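Local coordinates for glycosyl hydrolase family 88 (Pedobacter heparinus, PDB 3WIW), which hydrolyses unsaturated glucuronyl saccharides, with specificity for those derived from heparin, at residues Y50-N55 against A98-L103; T81-Y86 against N93-A98; D174-L179 against Y253-S258; G247-L252 against A310-A315. All blocks are in the same frame, centred on the assembly; numbering follows the deposited sequence.

Contact 1. Residues Y50-N55 against A98-L103; sequences YTPGMN and AKRFTL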
loop_
_atom_site.group_PDB
_atom_site.type_symbol
_atom_site.label_atom_id
_atom_site.label_comp_id
_atom_site.label_asym_id
_atom_site.label_seq_id
_atom_site.Cartn_x
_atom_site.Cartn_y
_atom_site.Cartn_z
ATOM N N TYR A 50 -14.721 -13.018 10.828
ATOM C CA TYR A 50 -13.336 -13.256 11.219
ATOM C C TYR A 50 -13.087 -12.882 12.678
ATOM O O TYR A 50 -13.899 -12.188 13.311
ATOM C CB TYR A 50 -12.370 -12.526 10.246
ATOM C CG TYR A 50 -12.656 -12.928 8.819
ATOM C CD1 TYR A 50 -12.449 -14.234 8.411
ATOM C CD2 TYR A 50 -13.194 -12.027 7.901
ATOM C CE1 TYR A 50 -12.761 -14.646 7.135
ATOM C CE2 TYR A 50 -13.523 -12.435 6.594
ATOM C CZ TYR A 50 -13.299 -13.751 6.232
ATOM O OH TYR A 50 -13.627 -14.190 4.968
ATOM N N THR A 51 -11.977 -13.369 13.211
ATOM C CA THR A 51 -11.620 -13.169 14.611
ATOM C C THR A 51 -10.441 -12.198 14.714
ATOM O O THR A 51 -9.420 -12.371 14.034
ATOM C CB THR A 51 -11.203 -14.505 15.225
ATOM O OG1 THR A 51 -12.260 -15.464 15.059
ATOM C CG2 THR A 51 -10.916 -14.337 16.710
ATOM N N PRO A 52 -10.563 -11.179 15.589
ATOM C CA PRO A 52 -9.437 -10.252 15.771
ATOM C C PRO A 52 -8.147 -11.011 16.081
ATOM O O PRO A 52 -8.139 -11.965 16.873
ATOM C CB PRO A 52 -9.886 -9.371 16.950
ATOM C CG PRO A 52 -11.395 -9.365 16.800
ATOM C CD PRO A 52 -11.761 -10.769 16.353
ATOM N N GLY A 53 -7.071 -10.611 15.404
ATOM C CA GLY A 53 -5.783 -11.274 15.542
ATOM C C GLY A 53 -5.529 -12.356 14.497
ATOM O O GLY A 53 -4.426 -12.906 14.426
ATOM N N MET A 54 -6.554 -12.674 13.701
ATOM C CA MET A 54 -6.436 -13.625 12.603
ATOM C C MET A 54 -7.151 -13.008 11.404
ATOM O O MET A 54 -8.253 -13.395 11.038
ATOM C CB MET A 54 -7.051 -14.973 12.995
ATOM C CG MET A 54 -6.248 -15.729 14.048
ATOM S SD MET A 54 -4.609 -16.207 13.459
ATOM C CE MET A 54 -4.961 -17.724 12.581
ATOM N N ASN A 55 -6.504 -12.030 10.795
ATOM C CA ASN A 55 -7.168 -11.193 9.812
ATOM C C ASN A 55 -7.304 -11.850 8.452
ATOM O O ASN A 55 -6.439 -12.620 8.041
ATOM C CB ASN A 55 -6.414 -9.877 9.701
ATOM C CG ASN A 55 -6.469 -9.108 10.989
ATOM O OD1 ASN A 55 -7.551 -8.690 11.406
ATOM N ND2 ASN A 55 -5.340 -8.990 11.672
ATOM N N ALA A 98 -13.381 -1.728 13.949
ATOM C CA ALA A 98 -12.002 -1.322 13.687
ATOM C C ALA A 98 -11.184 -1.304 14.978
ATOM O O ALA A 98 -10.057 -1.762 14.978
ATOM C CB ALA A 98 -11.940 0.025 12.986
ATOM N N LYS A 99 -11.772 -0.843 16.075
ATOM C CA LYS A 99 -11.090 -0.844 17.372
ATOM C C LYS A 99 -10.723 -2.289 17.784
ATOM O O LYS A 99 -9.575 -2.567 18.138
ATOM C CB LYS A 99 -11.981 -0.188 18.415
ATOM C CG LYS A 99 -11.417 -0.231 19.815
ATOM C CD LYS A 99 -12.312 0.495 20.802
ATOM C CE LYS A 99 -11.666 0.481 22.161
ATOM N NZ LYS A 99 -12.511 1.115 23.203
ATOM N N ARG A 100 -11.699 -3.197 17.729
ATOM C CA ARG A 100 -11.485 -4.600 18.114
ATOM C C ARG A 100 -10.355 -5.247 17.302
ATOM O O ARG A 100 -9.454 -5.899 17.849
ATOM C CB ARG A 100 -12.753 -5.435 17.843
ATOM C CG ARG A 100 -13.825 -5.436 18.889
ATOM C CD ARG A 100 -14.543 -6.800 18.864
ATOM N NE ARG A 100 -15.052 -7.186 17.548
ATOM C CZ ARG A 100 -15.142 -8.442 17.118
ATOM N NH1 ARG A 100 -15.632 -8.699 15.917
ATOM N NH2 ARG A 100 -14.738 -9.446 17.882
ATOM N N PHE A 101 -10.418 -5.088 15.984
ATOM C CA PHE A 101 -9.420 -5.710 15.108
ATOM C C PHE A 101 -8.047 -5.015 15.200
ATOM O O PHE A 101 -7.018 -5.637 14.955
ATOM C CB PHE A 101 -9.953 -5.793 13.667
ATOM C CG PHE A 101 -10.940 -6.918 13.458
ATOM C CD1 PHE A 101 -12.291 -6.748 13.732
ATOM C CD2 PHE A 101 -10.504 -8.161 13.016
ATOM C CE1 PHE A 101 -13.195 -7.807 13.560
ATOM C CE2 PHE A 101 -11.404 -9.216 12.822
ATOM C CZ PHE A 101 -12.744 -9.036 13.098
ATOM N N THR A 102 -8.034 -3.731 15.546
ATOM C CA THR A 102 -6.773 -3.022 15.769
ATOM C C THR A 102 -6.066 -3.490 17.043
ATOM O O THR A 102 -4.887 -3.847 17.023
ATOM C CB THR A 102 -6.981 -1.486 15.787
ATOM O OG1 THR A 102 -7.452 -1.076 14.501
ATOM C CG2 THR A 102 -5.684 -0.752 16.060
ATOM N N LEU A 103 -6.804 -3.526 18.151
ATOM C CA LEU A 103 -6.169 -3.769 19.454
ATOM C C LEU A 103 -5.636 -5.190 19.574
ATOM O O LEU A 103 -4.776 -5.464 20.413
ATOM C CB LEU A 103 -7.103 -3.447 20.628
ATOM C CG LEU A 103 -7.446 -1.965 20.767
ATOM C CD1 LEU A 103 -8.546 -1.748 21.834
ATOM C CD2 LEU A 103 -6.196 -1.126 21.113
HETATM O O HOH W 1 -15.481 -11.576 15.316
HETATM O O HOH W 2 -6.944 -8.193 14.057
#
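The aromatic ring of Phe101 takes Pro52 on one face: Pro52 CG stands 3.8 Å from the ring centroid and only 5° off the normal, a CH-pi contact aimed at the ring centre. The ring's edge meets backbone and amide oxygens, with Tyr50 O 3.4 Å from Phe101 CZ and Asn55 OD1 3.4 Å from Phe101 CD2. The same proline carbon also lies over one face of the Arg100 guanidinium, displaced toward its rim, with Pro52 CG 3.5 Å from Arg100 NH2; a water lies in plane at the guanidinium edge. Pro52 CG thus touches two flat groups, on consecutive helical residues. Phe101 can reach it because its CG is anti to the carbonyl carbon (chi1 -78°), which carries the ring to the proline. Phe78 of helix 77-89 adds an edge-to-face partner for this ring.

Residues 51-54 form a type II beta turn, closed by Met54 N to Thr51 O, and the positive phi of Gly53 (94°) suits its third position. The turn links helix 30-49 to strand 55-59 and rests on the C-terminal end of helix 92-103 in the alpha6/alpha6 barrel.

Direct polar bonding between the segments is replaced by two waters. One donates to Tyr50 O at 2.6 Å and accepts from Arg100 NH1, which also forms a salt bridge with Glu97. The other accepts from Gly53 N and donates to Asn55 OD1 and, at 2.7 Å, to Phe101 O; Asn55 ND2 is bonded to Thr75. The chemistry implies a turn positioned by proline packing and water bridges, away from the predicted active site.

Contact 2. Residues T81-Y86 against N93-A98; sequences TLWYGY and NLAAEA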
loop_
_atom_site.group_PDB
_atom_site.type_symbol
_atom_site.label_atom_id
_atom_site.label_comp_id
_atom_site.label_asym_id
_atom_site.label_seq_id
_atom_site.Cartn_x
_atom_site.Cartn_y
_atom_site.Cartn_z
ATOM N N THR A 81 -8.740 -1.075 6.768
ATOM C CA THR A 81 -9.877 -1.006 5.847
ATOM C C THR A 81 -11.167 -0.711 6.608
ATOM O O THR A 81 -12.023 0.063 6.139
ATOM C CB THR A 81 -9.979 -2.292 5.013
ATOM O OG1 THR A 81 -8.697 -2.527 4.419
ATOM C CG2 THR A 81 -11.022 -2.152 3.909
ATOM N N LEU A 82 -11.295 -1.289 7.804
ATOM C CA LEU A 82 -12.427 -0.979 8.668
ATOM C C LEU A 82 -12.443 0.506 9.059
ATOM O O LEU A 82 -13.499 1.148 9.024
ATOM C CB LEU A 82 -12.414 -1.871 9.920
ATOM C CG LEU A 82 -12.765 -3.357 9.725
ATOM C CD1 LEU A 82 -12.472 -4.129 11.003
ATOM C CD2 LEU A 82 -14.234 -3.519 9.297
ATOM N N TRP A 83 -11.279 1.072 9.404
ATOM C CA TRP A 83 -11.221 2.509 9.690
ATOM C C TRP A 83 -11.672 3.320 8.485
ATOM O O TRP A 83 -12.469 4.258 8.607
ATOM C CB TRP A 83 -9.818 2.960 10.133
ATOM C CG TRP A 83 -9.466 2.477 11.511
ATOM C CD1 TRP A 83 -8.509 1.556 11.835
ATOM C CD2 TRP A 83 -10.118 2.838 12.741
ATOM N NE1 TRP A 83 -8.496 1.357 13.198
ATOM C CE2 TRP A 83 -9.486 2.116 13.774
ATOM C CE3 TRP A 83 -11.174 3.700 13.062
ATOM C CZ2 TRP A 83 -9.872 2.232 15.117
ATOM C CZ3 TRP A 83 -11.566 3.805 14.383
ATOM C CH2 TRP A 83 -10.899 3.090 15.402
ATOM N N TYR A 84 -11.175 2.967 7.304
ATOM C CA TYR A 84 -11.606 3.667 6.100
ATOM C C TYR A 84 -13.114 3.513 5.808
ATOM O O TYR A 84 -13.779 4.476 5.423
ATOM C CB TYR A 84 -10.784 3.217 4.901
ATOM C CG TYR A 84 -9.357 3.740 4.836
ATOM C CD1 TYR A 84 -8.932 4.857 5.585
ATOM C CD2 TYR A 84 -8.425 3.106 4.024
ATOM C CE1 TYR A 84 -7.624 5.323 5.487
ATOM C CE2 TYR A 84 -7.123 3.556 3.934
ATOM C CZ TYR A 84 -6.725 4.671 4.642
ATOM O OH TYR A 84 -5.426 5.126 4.526
ATOM N N GLY A 85 -13.660 2.317 6.012
ATOM C CA GLY A 85 -15.082 2.085 5.859
ATOM C C GLY A 85 -15.875 2.971 6.806
ATOM O O GLY A 85 -16.894 3.535 6.423
ATOM N N TYR A 86 -15.385 3.130 8.038
ATOM C CA TYR A 86 -16.008 4.032 8.998
ATOM C C TYR A 86 -15.954 5.483 8.518
ATOM O O TYR A 86 -16.948 6.206 8.594
ATOM C CB TYR A 86 -15.331 3.902 10.365
ATOM C CG TYR A 86 -15.740 4.976 11.344
ATOM C CD1 TYR A 86 -17.073 5.162 11.688
ATOM C CD2 TYR A 86 -14.792 5.796 11.938
ATOM C CE1 TYR A 86 -17.459 6.147 12.589
ATOM C CE2 TYR A 86 -15.167 6.764 12.835
ATOM C CZ TYR A 86 -16.496 6.946 13.160
ATOM O OH TYR A 86 -16.840 7.928 14.062
ATOM N N ASN A 93 -20.792 1.166 13.864
ATOM C CA ASN A 93 -20.423 -0.227 14.048
ATOM C C ASN A 93 -19.043 -0.534 13.449
ATOM O O ASN A 93 -18.260 -1.318 14.015
ATOM C CB ASN A 93 -21.468 -1.161 13.454
ATOM C CG ASN A 93 -21.051 -2.605 13.556
ATOM O OD1 ASN A 93 -20.939 -3.153 14.657
ATOM N ND2 ASN A 93 -20.783 -3.223 12.420
ATOM N N LEU A 94 -18.740 0.070 12.300
ATOM C CA LEU A 94 -17.438 -0.127 11.682
ATOM C C LEU A 94 -16.309 0.463 12.531
ATOM O O LEU A 94 -15.228 -0.097 12.569
ATOM C CB LEU A 94 -17.403 0.411 10.249
ATOM C CG LEU A 94 -18.235 -0.365 9.219
ATOM C CD1 LEU A 94 -17.952 0.185 7.838
ATOM C CD2 LEU A 94 -17.952 -1.873 9.296
ATOM N N ALA A 95 -16.562 1.562 13.234
ATOM C CA ALA A 95 -15.552 2.106 14.149
ATOM C C ALA A 95 -15.308 1.157 15.331
ATOM O O ALA A 95 -14.171 0.967 15.769
ATOM C CB ALA A 95 -15.956 3.484 14.634
ATOM N N ALA A 96 -16.380 0.563 15.842
ATOM C CA ALA A 96 -16.262 -0.391 16.941
ATOM C C ALA A 96 -15.484 -1.629 16.487
ATOM O O ALA A 96 -14.622 -2.132 17.212
ATOM C CB ALA A 96 -17.636 -0.771 17.494
ATOM N N GLU A 97 -15.798 -2.130 15.293
ATOM C CA GLU A 97 -15.080 -3.277 14.760
ATOM C C GLU A 97 -13.624 -2.919 14.488
ATOM O O GLU A 97 -12.722 -3.710 14.763
ATOM C CB GLU A 97 -15.756 -3.795 13.486
ATOM C CG GLU A 97 -17.170 -4.346 13.698
ATOM C CD GLU A 97 -17.194 -5.750 14.278
ATOM O OE1 GLU A 97 -16.184 -6.191 14.874
ATOM O OE2 GLU A 97 -18.240 -6.416 14.133
ATOM N N ALA A 98 -13.381 -1.728 13.949
ATOM C CA ALA A 98 -12.002 -1.322 13.687
ATOM C C ALA A 98 -11.184 -1.304 14.978
ATOM O O ALA A 98 -10.057 -1.762 14.978
ATOM C CB ALA A 98 -11.940 0.025 12.986
#
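Ala98 CB presses on the indole of Trp83, 3.4 Å from the centroid of the five-membered ring and 18° off its normal. A second methyl repeats the arrangement one turn away: Ala95 CB sits 3.4 Å from the Tyr86 ring centroid, 6° off the normal. These two CH-pi contacts differ in the torsions behind them. Tyr86 swings CG anti to its own backbone nitrogen, laying the phenol over Ala95, whereas Trp83 has CG anti to the carbonyl carbon and brings its ring across Ala98. Beside them, Leu82 CB reaches Ala98 CB at 3.6 Å, and the Leu82 and Leu94 side chains cross at about a right angle, CD2 to CD2 4.1 Å.

The backbones form an antiparallel helical hairpin within the alpha6/alpha6 barrel: helices 77-89 and 92-103 follow one another closely, and the axes of the two segments run at 161° with a closest approach of 8.1 Å. Gly85 contributes to this proximity by letting a leucine methyl reach the backbone: its carbonyl carbon meets Leu94 CD1 at 3.6 Å.

Farther out, the polar ends of the rings are hydrogen-bonded. Trp83 NE1 pairs with Thr102 OG1, one turn beyond Ala98, and Tyr86 OH is bonded to Lys92 NZ just ahead of the second segment. Helix 30-49 touches the Leu82 and Leu94 side through Leu43 and Thr44, while helix 117-132 packs on Trp83 through Ala128 and Thr132.

Contact 3. Residues D174-L179 against Y253-S258; sequences DNLMNL and YGYTMS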
loop_
_atom_site.group_PDB
_atom_site.type_symbol
_atom_site.label_atom_id
_atom_site.label_comp_id
_atom_site.label_asym_id
_atom_site.label_seq_id
_atom_site.Cartn_x
_atom_site.Cartn_y
_atom_site.Cartn_z
ATOM N N ASP A 174 9.066 -1.794 -1.875
ATOM C CA ASP A 174 7.903 -1.719 -0.975
ATOM C C ASP A 174 8.236 -0.928 0.307
ATOM O O ASP A 174 7.339 -0.378 0.954
ATOM C CB ASP A 174 7.402 -3.108 -0.549
ATOM C CG ASP A 174 7.518 -4.195 -1.631
ATOM O OD1 ASP A 174 8.540 -4.296 -2.350
ATOM O OD2 ASP A 174 6.594 -5.031 -1.673
ATOM N N ASN A 175 9.515 -0.899 0.686
ATOM C CA ASN A 175 9.973 -0.231 1.911
ATOM C C ASN A 175 9.641 1.274 1.855
ATOM O O ASN A 175 9.504 1.901 2.913
ATOM C CB ASN A 175 11.478 -0.503 2.094
ATOM C CG ASN A 175 11.999 -0.392 3.543
ATOM O OD1 ASN A 175 12.879 -1.189 3.927
ATOM N ND2 ASN A 175 11.510 0.578 4.327
ATOM N N LEU A 176 9.494 1.858 0.658
ATOM C CA LEU A 176 9.046 3.261 0.585
ATOM C C LEU A 176 7.743 3.479 1.356
ATOM O O LEU A 176 7.530 4.543 1.952
ATOM C CB LEU A 176 8.881 3.744 -0.860
ATOM C CG LEU A 176 10.189 3.895 -1.641
ATOM C CD1 LEU A 176 9.848 3.948 -3.128
ATOM C CD2 LEU A 176 10.961 5.145 -1.205
ATOM N N MET A 177 6.838 2.504 1.304
ATOM C CA MET A 177 5.520 2.679 1.921
ATOM C C MET A 177 5.647 2.780 3.426
ATOM O O MET A 177 4.875 3.498 4.066
ATOM C CB MET A 177 4.610 1.513 1.541
ATOM C CG MET A 177 4.389 1.391 0.033
ATOM S SD MET A 177 3.475 2.773 -0.673
ATOM C CE MET A 177 1.879 2.496 0.115
ATOM N N ASN A 178 6.606 2.040 3.984
ATOM C CA ASN A 178 6.844 2.013 5.421
ATOM C C ASN A 178 7.461 3.303 5.961
ATOM O O ASN A 178 7.511 3.501 7.157
ATOM C CB ASN A 178 7.667 0.773 5.748
ATOM C CG ASN A 178 6.853 -0.483 5.616
ATOM O OD1 ASN A 178 5.809 -0.613 6.252
ATOM N ND2 ASN A 178 7.302 -1.417 4.775
ATOM N N LEU A 179 7.931 4.184 5.081
ATOM C CA LEU A 179 8.450 5.486 5.504
ATOM C C LEU A 179 7.379 6.400 6.090
ATOM O O LEU A 179 7.693 7.237 6.937
ATOM C CB LEU A 179 9.157 6.194 4.353
ATOM C CG LEU A 179 10.285 5.409 3.692
ATOM C CD1 LEU A 179 10.934 6.288 2.637
ATOM C CD2 LEU A 179 11.289 4.868 4.711
ATOM N N TYR A 253 3.538 5.782 -5.270
ATOM C CA TYR A 253 2.930 6.164 -4.011
ATOM C C TYR A 253 3.996 6.690 -3.039
ATOM O O TYR A 253 3.779 7.701 -2.370
ATOM C CB TYR A 253 2.214 4.961 -3.438
ATOM C CG TYR A 253 1.251 5.210 -2.307
ATOM C CD1 TYR A 253 1.703 5.630 -1.051
ATOM C CD2 TYR A 253 -0.116 4.981 -2.469
ATOM C CE1 TYR A 253 0.828 5.795 0.018
ATOM C CE2 TYR A 253 -1.003 5.154 -1.413
ATOM C CZ TYR A 253 -0.520 5.548 -0.168
ATOM O OH TYR A 253 -1.386 5.679 0.893
ATOM N N GLY A 254 5.125 5.982 -2.948
ATOM C CA GLY A 254 6.197 6.321 -2.021
ATOM C C GLY A 254 6.651 7.767 -2.216
ATOM O O GLY A 254 6.894 8.473 -1.225
ATOM N N TYR A 255 6.773 8.216 -3.468
ATOM C CA TYR A 255 7.271 9.579 -3.734
ATOM C C TYR A 255 6.174 10.624 -3.612
ATOM O O TYR A 255 6.455 11.738 -3.180
ATOM C CB TYR A 255 8.090 9.666 -5.051
ATOM C CG TYR A 255 9.385 8.953 -4.797
ATOM C CD1 TYR A 255 10.371 9.568 -4.032
ATOM C CD2 TYR A 255 9.571 7.623 -5.169
ATOM C CE1 TYR A 255 11.540 8.916 -3.700
ATOM C CE2 TYR A 255 10.732 6.952 -4.832
ATOM C CZ TYR A 255 11.706 7.602 -4.082
ATOM O OH TYR A 255 12.837 6.911 -3.740
ATOM N N THR A 256 4.935 10.259 -3.948
ATOM C CA THR A 256 3.801 11.146 -3.732
ATOM C C THR A 256 3.640 11.428 -2.230
ATOM O O THR A 256 3.532 12.586 -1.803
ATOM C CB THR A 256 2.533 10.534 -4.346
ATOM O OG1 THR A 256 2.741 10.361 -5.757
ATOM C CG2 THR A 256 1.358 11.443 -4.105
ATOM N N MET A 257 3.670 10.363 -1.430
ATOM C CA MET A 257 3.557 10.472 0.022
ATOM C C MET A 257 4.791 11.165 0.618
ATOM O O MET A 257 4.661 11.994 1.534
ATOM C CB MET A 257 3.299 9.080 0.615
ATOM C CG MET A 257 3.390 8.978 2.130
ATOM S SD MET A 257 5.083 8.772 2.772
ATOM C CE MET A 257 5.492 7.180 2.048
ATOM N N SER A 258 5.998 10.866 0.123
ATOM C CA SER A 258 7.193 11.537 0.660
ATOM C C SER A 258 7.136 13.025 0.372
ATOM O O SER A 258 7.561 13.816 1.207
ATOM C CB SER A 258 8.466 10.953 0.064
ATOM O OG SER A 258 8.735 9.661 0.599
#
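Gly254 O is gripped by two donors of Ser258, its backbone N and its hydroxyl OG, each at 2.9 Å and arriving from opposite faces of the carbonyl plane. Ser258 OG has a further hydrogen bond, to Tyr183 OH. The peptide so held belongs to helix 245-262, which packs against helix 175-188 in the alpha6/alpha6 barrel; the two segment axes run nearly parallel, 19° apart, and approach to 8.6 Å.

With no side chain on Gly254, Leu176 CB comes directly to its CA, at 3.9 Å. On one flank, Leu176 CD1 touches Tyr255 CE2 at 3.6 Å, while Tyr255 OH is tied to Ala202 O.

On the other flank Met177 bends at chi2 and chi3 to put its methyl over one face of Tyr253: CE is 3.5 Å from the ring centroid and 20° off the normal. Its sulfur lies obliquely at 4.1 Å from the same centroid, making a Met-aromatic contact, and Tyr253 OH is held by Glu383. Met177 also neighbours Trp250, a predicted substrate-binding residue. At the start of the first segment stands Asp174, the predicted proton donor, with OD1 bonded to His218. Asn178 ND2 bonds Asp116, the predicted nucleophile, so the first of these paired helices probably borders the active site. Met257 folds back to bring its CE within 3.3 Å of Leu176 O.

Contact 4. Residues G247-L252 against A310-A315; sequences GQAWGL and AVIASA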
loop_
_atom_site.group_PDB
_atom_site.type_symbol
_atom_site.label_atom_id
_atom_site.label_comp_id
_atom_site.label_asym_id
_atom_site.label_seq_id
_atom_site.Cartn_x
_atom_site.Cartn_y
_atom_site.Cartn_z
ATOM N N GLY A 247 5.255 -3.159 -7.580
ATOM C CA GLY A 247 6.461 -2.412 -7.261
ATOM C C GLY A 247 6.481 -1.030 -7.885
ATOM O O GLY A 247 6.888 -0.064 -7.232
ATOM N N GLN A 248 6.064 -0.925 -9.145
ATOM C CA GLN A 248 6.005 0.396 -9.772
ATOM C C GLN A 248 5.031 1.281 -8.987
ATOM O O GLN A 248 5.317 2.472 -8.765
ATOM C CB GLN A 248 5.557 0.320 -11.237
ATOM C CG GLN A 248 6.316 -0.680 -12.119
ATOM C CD GLN A 248 7.837 -0.599 -11.942
ATOM O OE1 GLN A 248 8.486 0.386 -12.319
ATOM N NE2 GLN A 248 8.416 -1.655 -11.385
ATOM N N ALA A 249 3.906 0.693 -8.568
ATOM C CA ALA A 249 2.888 1.392 -7.786
ATOM C C ALA A 249 3.453 1.849 -6.435
ATOM O O ALA A 249 3.240 3.001 -6.045
ATOM C CB ALA A 249 1.688 0.502 -7.559
ATOM N N TRP A 250 4.177 0.982 -5.727
ATOM C CA TRP A 250 4.762 1.388 -4.435
ATOM C C TRP A 250 5.714 2.566 -4.635
ATOM O O TRP A 250 5.784 3.454 -3.792
ATOM C CB TRP A 250 5.565 0.260 -3.831
ATOM C CG TRP A 250 4.871 -0.990 -3.366
ATOM C CD1 TRP A 250 5.428 -2.251 -3.423
ATOM C CD2 TRP A 250 3.616 -1.143 -2.661
ATOM N NE1 TRP A 250 4.585 -3.169 -2.862
ATOM C CE2 TRP A 250 3.477 -2.520 -2.362
ATOM C CE3 TRP A 250 2.579 -0.264 -2.284
ATOM C CZ2 TRP A 250 2.374 -3.046 -1.654
ATOM C CZ3 TRP A 250 1.463 -0.792 -1.588
ATOM C CH2 TRP A 250 1.376 -2.178 -1.292
ATOM N N GLY A 251 6.474 2.585 -5.738
ATOM C CA GLY A 251 7.353 3.705 -6.045
ATOM C C GLY A 251 6.578 4.995 -6.251
ATOM O O GLY A 251 6.905 6.023 -5.644
ATOM N N LEU A 252 5.556 4.949 -7.104
ATOM C CA LEU A 252 4.736 6.134 -7.348
ATOM C C LEU A 252 4.162 6.673 -6.030
ATOM O O LEU A 252 4.254 7.872 -5.725
ATOM C CB LEU A 252 3.597 5.793 -8.305
ATOM C CG LEU A 252 2.622 6.935 -8.568
ATOM C CD1 LEU A 252 3.309 8.149 -9.216
ATOM C CD2 LEU A 252 1.445 6.440 -9.426
ATOM N N ALA A 310 -5.117 -0.239 -7.511
ATOM C CA ALA A 310 -5.665 0.523 -6.390
ATOM C C ALA A 310 -4.606 1.465 -5.801
ATOM O O ALA A 310 -4.914 2.624 -5.472
ATOM C CB ALA A 310 -6.206 -0.416 -5.335
ATOM N N VAL A 311 -3.372 0.980 -5.647
ATOM C CA VAL A 311 -2.270 1.788 -5.132
ATOM C C VAL A 311 -2.002 2.952 -6.078
ATOM O O VAL A 311 -1.842 4.094 -5.637
ATOM C CB VAL A 311 -1.022 0.919 -4.887
ATOM C CG1 VAL A 311 0.194 1.784 -4.517
ATOM C CG2 VAL A 311 -1.291 -0.131 -3.797
ATOM N N ILE A 312 -1.982 2.670 -7.382
ATOM C CA ILE A 312 -1.777 3.722 -8.367
ATOM C C ILE A 312 -2.890 4.765 -8.310
ATOM O O ILE A 312 -2.601 5.966 -8.339
ATOM C CB ILE A 312 -1.636 3.139 -9.798
ATOM C CG1 ILE A 312 -0.290 2.420 -9.917
ATOM C CG2 ILE A 312 -1.755 4.235 -10.844
ATOM C CD1 ILE A 312 -0.231 1.435 -11.087
ATOM N N ALA A 313 -4.153 4.325 -8.244
ATOM C CA ALA A 313 -5.260 5.267 -8.177
ATOM C C ALA A 313 -5.138 6.166 -6.937
ATOM O O ALA A 313 -5.276 7.397 -7.042
ATOM C CB ALA A 313 -6.591 4.537 -8.192
ATOM N N SER A 314 -4.876 5.574 -5.767
ATOM C CA SER A 314 -4.764 6.372 -4.555
ATOM C C SER A 314 -3.640 7.396 -4.690
ATOM O O SER A 314 -3.832 8.580 -4.402
ATOM C CB SER A 314 -4.549 5.491 -3.341
ATOM O OG SER A 314 -4.700 6.318 -2.210
ATOM N N ALA A 315 -2.488 6.959 -5.192
ATOM C CA ALA A 315 -1.351 7.859 -5.345
ATOM C C ALA A 315 -1.654 8.983 -6.340
ATOM O O ALA A 315 -1.329 10.145 -6.071
ATOM C CB ALA A 315 -0.110 7.093 -5.774
#
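Val311 buries the most surface here, followed by Leu252 and Ala249, and these three carry most of the packing between two neighbouring helices of the alpha6/alpha6 barrel. The segment axes lie 8.6 Å apart at their closest and are inclined by just 18°, so helices 245-262 and 306-322 run side by side in the same direction.

Val311 spreads its two methyls over different partners. With CG1 anti to the backbone N (chi1 173°), that branch meets Ala249 CB at 3.6 Å. The other branch meets the indole, with Val311 CG2 3.6 Å from Trp250 CZ3, and the two side chains cross at about a right angle. Trp250 is predicted to bind substrate; its NE1 makes a weak hydrogen bond to Asp174 OD2, and Phe119 meets its ring. The valine thus packs against the benzo side of an indole whose nitrogen faces the predicted proton donor.

Ala249 CB touches two branched neighbours, being also 3.6 Å from Ile312 CG1. A turn later, Leu252 CD2 approaches Ile312 CG2 at 4.1 Å, and Leu252 CG rests 3.9 Å from Ala315 CB.

From the N terminus, contact 1 brings the turn after helix 30-49 onto helix 92-103, closing a loop with 42 residues between its segments. Contact 2 falls within that loop, pairing helices 77-89 and 92-103 across their short connection; the two contacts share Ala98 and also meet where Phe101 CD1 packs on Leu82 CD1, 3.8 Å away. Both close before contacts 3 and 4 open. Those later contacts cross, because their segments alternate along the chain: helix 245-262 joins helix 175-188 in contact 3 and helix 306-322 in contact 4. Their centres are 9 Å apart, close to the predicted active site, whereas the centres of contacts 1 and 4 are 26 Å apart.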